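Side-chain contacts in Fc fragment of IgE receptor II (Bos taurus, PDB 6PWS), which binds mannose-type sugars through calcium in its C-type lectin domain and probably serves as a low-affinity IgE receptor: residues I47-P50 / E51-D54; Q53-L56 / T57-N61. All coordinates share one frame; numbering follows the deposited sequence.

Interaction 1. Residues I47-P50 / E51-D54; sequences IHSP and EEQD
Ser-49 is the N-cap of helix 50-59 and holds Glu-52: its OG accepts a hydrogen bond from Glu-52 N at 3.1 Å, and the bond is close to straight at 164°. The first torsion sets OG between the backbone N and the carbonyl carbon (chi1 68°), which turns the hydroxyl over the start of the helix. The Glu-52 side chain reaches one residue past the cap, so this is not the classic capping box. It stretches out with CG anti to the backbone N (chi1 -177°), and OE1 accepts from His-48 N at 2.9 Å. The N-H meets OE1 from above the carboxylate plane. One water ties this carboxylate to the cap: it donates to Glu-52 OE1 and lies 2.7 Å from Ser-49 OG. Glu-51 bends at its second torsion and lays its carboxylate beside the Pro-50 ring, with OE1 3.5 Å from Pro-50 CG. A second water donates to Glu-51 OE1. Behind the cap, Ser-49 O accepts from Gln-53 N at 3.0 Å and Pro-50 O from Asp-54 N at 2.8 Å. On the buried side, Ile-47 CD1 packs 3.6 Å from Gln-53 OE1, whose hydrogen bond comes from Trp-114 NE1. Further out, Glu-52 OE2 is held by Tyr-21 OH and by a salt bridge to Lys-19. The His-48 ring is fixed by Asp-87 and Asp-82. The contact thus joins the loop after strand 43-44 to the N-terminus of helix 50-59, with strand 19-25 beside Glu-52 and strand 114-117 beside Gln-53.

Interaction 2. Residues Q53-L56 / T57-N61; sequences QDFL and TKRAN
Helical backbone bonds link the two segments: Thr-57 N donates to Gln-53 O at 2.7 Å and Lys-58 N to Asp-54 O at 3.1 Å, while Arg-59 N turns to Leu-56 O, an i to i+3 bond. Three side-chain pairs, each four residues apart, run alongside. The first is Gln-53 with Thr-57. The amide NE2 donates to Thr-57 OG1 at 2.9 Å, and the hydroxyl lies nearly in the amide plane, while OE1 of the same amide is taken by Trp-114 NE1. Thr-57 places OG1 beside its backbone N (chi1 -71°), facing back toward the preceding turn. The second pair is a salt bridge. Lys-58 NZ meets Asp-54 OD2 at 2.9 Å on the syn side, somewhat out of the carboxylate plane. The lysine chain bends at its third torsion (chi3 -54°), which brings CE and NZ to OD2. The bridge is that of one of two Lys-58 conformers, so it may be partial. The third pair combines a hydrogen bond with packing over a ring. Arg-59 NH1 donates to Phe-55 O at 3.0 Å, in the carbonyl plane and on a lone pair. One guanidinium face lies against the CD2-CE2 side of the Phe-55 ring, the two planes 22° apart and Arg-59 CZ 3.4 Å from Phe-55 CD2. Arg-59 CD makes a CH-pi contact, 3.9 Å from the ring centroid. The bond to the carbonyl, in the guanidinium plane, probably helps fix the rotation of the group beside the ring. Further out, Phe-55 stacks on Phe-16 and meets Tyr-21, while Leu-56 packs on Tyr-21 and Ile-47. This is an amphipathic helix: Asp-54 and Lys-58 on the exposed side, Phe-55 and Leu-56 against strand 19-25, as the second helix of the C-type lectin fold.

Interactions 1 and 2 follow each other along helix 50-59 and share Gln-53 and Asp-54. Interaction 1 holds the helix start to its preceding loop; interaction 2 covers its later turns and the exit into the next loop. Each has a buried and an exposed side. The buried sides meet where Ile-47 CD1 touches Leu-56 CD1 at 3.6 Å. The chemistry differs with place. At the helix start, a serine hydroxyl, a carboxylate and waters satisfy backbone N-H groups or bridge the cap. Further along, side chains pair through an amide, a salt bridge and an arginine against a ring. Neither includes a calcium or mannoside ligand, though Trp-114, partner of Gln-53, directly precedes the calcium ligand Asn-115.

Interaction 1. Residues I47-P50 / E51-D54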
loop_
_atom_site.group_PDB
_atom_site.type_symbol
_atom_site.label_atom_id
_atom_site.label_comp_id
_atom_site.label_asym_id
_atom_site.label_seq_id
_atom_site.Cartn_x
_atom_site.Cartn_y
_atom_site.Cartn_z
ATOM N N ILE A 47 -3.304 3.057 5.212
ATOM C CA ILE A 47 -3.635 4.457 4.925
ATOM C C ILE A 47 -4.912 4.839 5.668
ATOM O O ILE A 47 -5.955 4.193 5.485
ATOM C CB ILE A 47 -3.796 4.701 3.410
ATOM C CG1 ILE A 47 -2.585 4.177 2.632
ATOM C CG2 ILE A 47 -4.027 6.183 3.133
ATOM C CD1 ILE A 47 -2.781 4.175 1.122
ATOM N N HIS A 48 -4.853 5.909 6.474
ATOM C CA HIS A 48 -5.930 6.206 7.411
ATOM C C HIS A 48 -6.375 7.660 7.454
ATOM O O HIS A 48 -7.150 8.026 8.351
ATOM C CB HIS A 48 -5.565 5.710 8.815
ATOM C CG HIS A 48 -5.494 4.222 8.886
ATOM N ND1 HIS A 48 -6.620 3.433 8.801
ATOM C CD2 HIS A 48 -4.445 3.369 8.952
ATOM C CE1 HIS A 48 -6.271 2.161 8.846
ATOM N NE2 HIS A 48 -4.958 2.093 8.940
ATOM N N SER A 49 -5.968 8.490 6.497
ATOM C CA SER A 49 -6.431 9.872 6.479
ATOM C C SER A 49 -6.173 10.463 5.104
ATOM O O SER A 49 -5.303 9.985 4.363
ATOM C CB SER A 49 -5.705 10.719 7.537
ATOM O OG SER A 49 -4.339 10.888 7.207
ATOM N N PRO A 50 -6.863 11.561 4.773
ATOM C CA PRO A 50 -6.564 12.251 3.515
ATOM C C PRO A 50 -5.165 12.852 3.497
ATOM O O PRO A 50 -4.554 12.940 2.427
ATOM C CB PRO A 50 -7.673 13.316 3.418
ATOM C CG PRO A 50 -8.142 13.515 4.819
ATOM C CD PRO A 50 -8.018 12.160 5.478
ATOM N N GLU A 51 -4.643 13.281 4.646
ATOM C CA GLU A 51 -3.303 13.862 4.680
ATOM C C GLU A 51 -2.248 12.802 4.378
ATOM O O GLU A 51 -1.286 13.051 3.634
ATOM C CB GLU A 51 -3.055 14.505 6.044
ATOM C CG GLU A 51 -3.965 15.694 6.364
ATOM C CD GLU A 51 -5.376 15.328 6.843
ATOM O OE1 GLU A 51 -5.639 14.151 7.187
ATOM O OE2 GLU A 51 -6.229 16.246 6.877
ATOM N N GLU A 52 -2.419 11.606 4.943
ATOM C CA GLU A 52 -1.510 10.505 4.645
ATOM C C GLU A 52 -1.620 10.106 3.179
ATOM O O GLU A 52 -0.607 9.882 2.500
ATOM C CB GLU A 52 -1.815 9.336 5.582
ATOM C CG GLU A 52 -0.881 8.155 5.420
ATOM C CD GLU A 52 -1.053 7.096 6.502
ATOM O OE1 GLU A 52 -2.187 6.940 7.033
ATOM O OE2 GLU A 52 -0.043 6.420 6.812
ATOM N N GLN A 53 -2.851 10.006 2.663
ATOM C CA GLN A 53 -3.004 9.703 1.247
ATOM C C GLN A 53 -2.330 10.759 0.379
ATOM O O GLN A 53 -1.694 10.424 -0.622
ATOM C CB GLN A 53 -4.480 9.577 0.876
ATOM C CG GLN A 53 -4.684 9.260 -0.607
ATOM C CD GLN A 53 -4.123 7.901 -0.991
ATOM O OE1 GLN A 53 -4.529 6.880 -0.437
ATOM N NE2 GLN A 53 -3.204 7.878 -1.948
ATOM N N ASP A 54 -2.464 12.044 0.726
ATOM C CA ASP A 54 -1.861 13.108 -0.076
ATOM C C ASP A 54 -0.343 12.941 -0.136
ATOM O O ASP A 54 0.271 13.105 -1.200
ATOM C CB ASP A 54 -2.259 14.464 0.530
ATOM C CG ASP A 54 -1.499 15.642 -0.058
ATOM O OD1 ASP A 54 -1.783 16.000 -1.215
ATOM O OD2 ASP A 54 -0.643 16.245 0.642
HETATM O O HOH W 1 -3.265 8.901 8.697
HETATM O O HOH W 2 -3.943 13.415 9.305
#

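Interaction 2. Residues Q53-L56 / T57-N61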
loop_
_atom_site.group_PDB
_atom_site.type_symbol
_atom_site.label_atom_id
_atom_site.label_comp_id
_atom_site.label_asym_id
_atom_site.label_seq_id
_atom_site.Cartn_x
_atom_site.Cartn_y
_atom_site.Cartn_z
ATOM N N GLN A 53 -2.851 10.006 2.663
ATOM C CA GLN A 53 -3.004 9.703 1.247
ATOM C C GLN A 53 -2.330 10.759 0.379
ATOM O O GLN A 53 -1.694 10.424 -0.622
ATOM C CB GLN A 53 -4.480 9.577 0.876
ATOM C CG GLN A 53 -4.684 9.260 -0.607
ATOM C CD GLN A 53 -4.123 7.901 -0.991
ATOM O OE1 GLN A 53 -4.529 6.880 -0.437
ATOM N NE2 GLN A 53 -3.204 7.878 -1.948
ATOM N N ASP A 54 -2.464 12.044 0.726
ATOM C CA ASP A 54 -1.861 13.108 -0.076
ATOM C C ASP A 54 -0.343 12.941 -0.136
ATOM O O ASP A 54 0.271 13.105 -1.200
ATOM C CB ASP A 54 -2.259 14.464 0.530
ATOM C CG ASP A 54 -1.499 15.642 -0.058
ATOM O OD1 ASP A 54 -1.783 16.000 -1.215
ATOM O OD2 ASP A 54 -0.643 16.245 0.642
ATOM N N PHE A 55 0.276 12.616 1.002
ATOM C CA PHE A 55 1.715 12.370 1.035
ATOM C C PHE A 55 2.091 11.294 0.023
ATOM O O PHE A 55 3.069 11.422 -0.723
ATOM C CB PHE A 55 2.121 11.977 2.465
ATOM C CG PHE A 55 3.519 11.420 2.585
ATOM C CD1 PHE A 55 3.728 10.050 2.561
ATOM C CD2 PHE A 55 4.627 12.250 2.711
ATOM C CE1 PHE A 55 5.003 9.521 2.661
ATOM C CE2 PHE A 55 5.906 11.720 2.807
ATOM C CZ PHE A 55 6.090 10.356 2.783
ATOM N N LEU A 56 1.317 10.204 0.001
ATOM C CA LEU A 56 1.579 9.072 -0.887
ATOM C C LEU A 56 1.272 9.403 -2.345
ATOM O O LEU A 56 2.067 9.080 -3.234
ATOM C CB LEU A 56 0.765 7.859 -0.426
ATOM C CG LEU A 56 1.172 7.318 0.950
ATOM C CD1 LEU A 56 0.164 6.290 1.416
ATOM C CD2 LEU A 56 2.579 6.740 0.942
ATOM N N THR A 57 0.119 10.023 -2.618
ATOM C CA THR A 57 -0.257 10.380 -3.982
ATOM C C THR A 57 0.830 11.206 -4.643
ATOM O O THR A 57 1.201 10.970 -5.795
ATOM C CB THR A 57 -1.568 11.163 -3.939
ATOM O OG1 THR A 57 -2.611 10.254 -3.592
ATOM C CG2 THR A 57 -1.879 11.844 -5.279
ATOM N N LYS A 58 1.352 12.187 -3.919
ATOM C CA LYS A 58 2.332 13.085 -4.515
ATOM C C LYS A 58 3.624 12.375 -4.882
ATOM O O LYS A 58 4.335 12.849 -5.773
ATOM C CB LYS A 58 2.588 14.255 -3.564
ATOM C CG LYS A 58 1.377 15.176 -3.463
ATOM C CD LYS A 58 1.621 16.402 -2.590
ATOM C CE LYS A 58 2.109 16.014 -1.208
ATOM N NZ LYS A 58 1.938 17.131 -0.220
ATOM N N ARG A 59 3.928 11.248 -4.228
ATOM C CA ARG A 59 5.189 10.524 -4.342
ATOM C C ARG A 59 5.061 9.178 -5.039
ATOM O O ARG A 59 6.060 8.444 -5.155
ATOM C CB ARG A 59 5.759 10.346 -2.926
ATOM C CG ARG A 59 6.186 11.666 -2.312
ATOM C CD ARG A 59 6.438 11.539 -0.827
ATOM N NE ARG A 59 6.924 12.777 -0.224
ATOM C CZ ARG A 59 6.159 13.808 0.114
ATOM N NH1 ARG A 59 4.846 13.797 -0.112
ATOM N NH2 ARG A 59 6.727 14.868 0.670
ATOM N N ALA A 60 3.866 8.837 -5.502
ATOM C CA ALA A 60 3.572 7.501 -5.993
ATOM C C ALA A 60 4.235 7.236 -7.344
ATOM O O ALA A 60 4.406 8.126 -8.183
ATOM C CB ALA A 60 2.063 7.313 -6.142
ATOM N N ASN A 61 4.545 5.964 -7.566
ATOM C CA ASN A 61 5.087 5.505 -8.834
ATOM C C ASN A 61 4.005 5.584 -9.913
ATOM O O ASN A 61 2.900 5.064 -9.729
ATOM C CB ASN A 61 5.580 4.064 -8.643
ATOM C CG ASN A 61 6.394 3.553 -9.814
ATOM O OD1 ASN A 61 5.980 3.668 -10.970
ATOM N ND2 ASN A 61 7.548 2.961 -9.519
#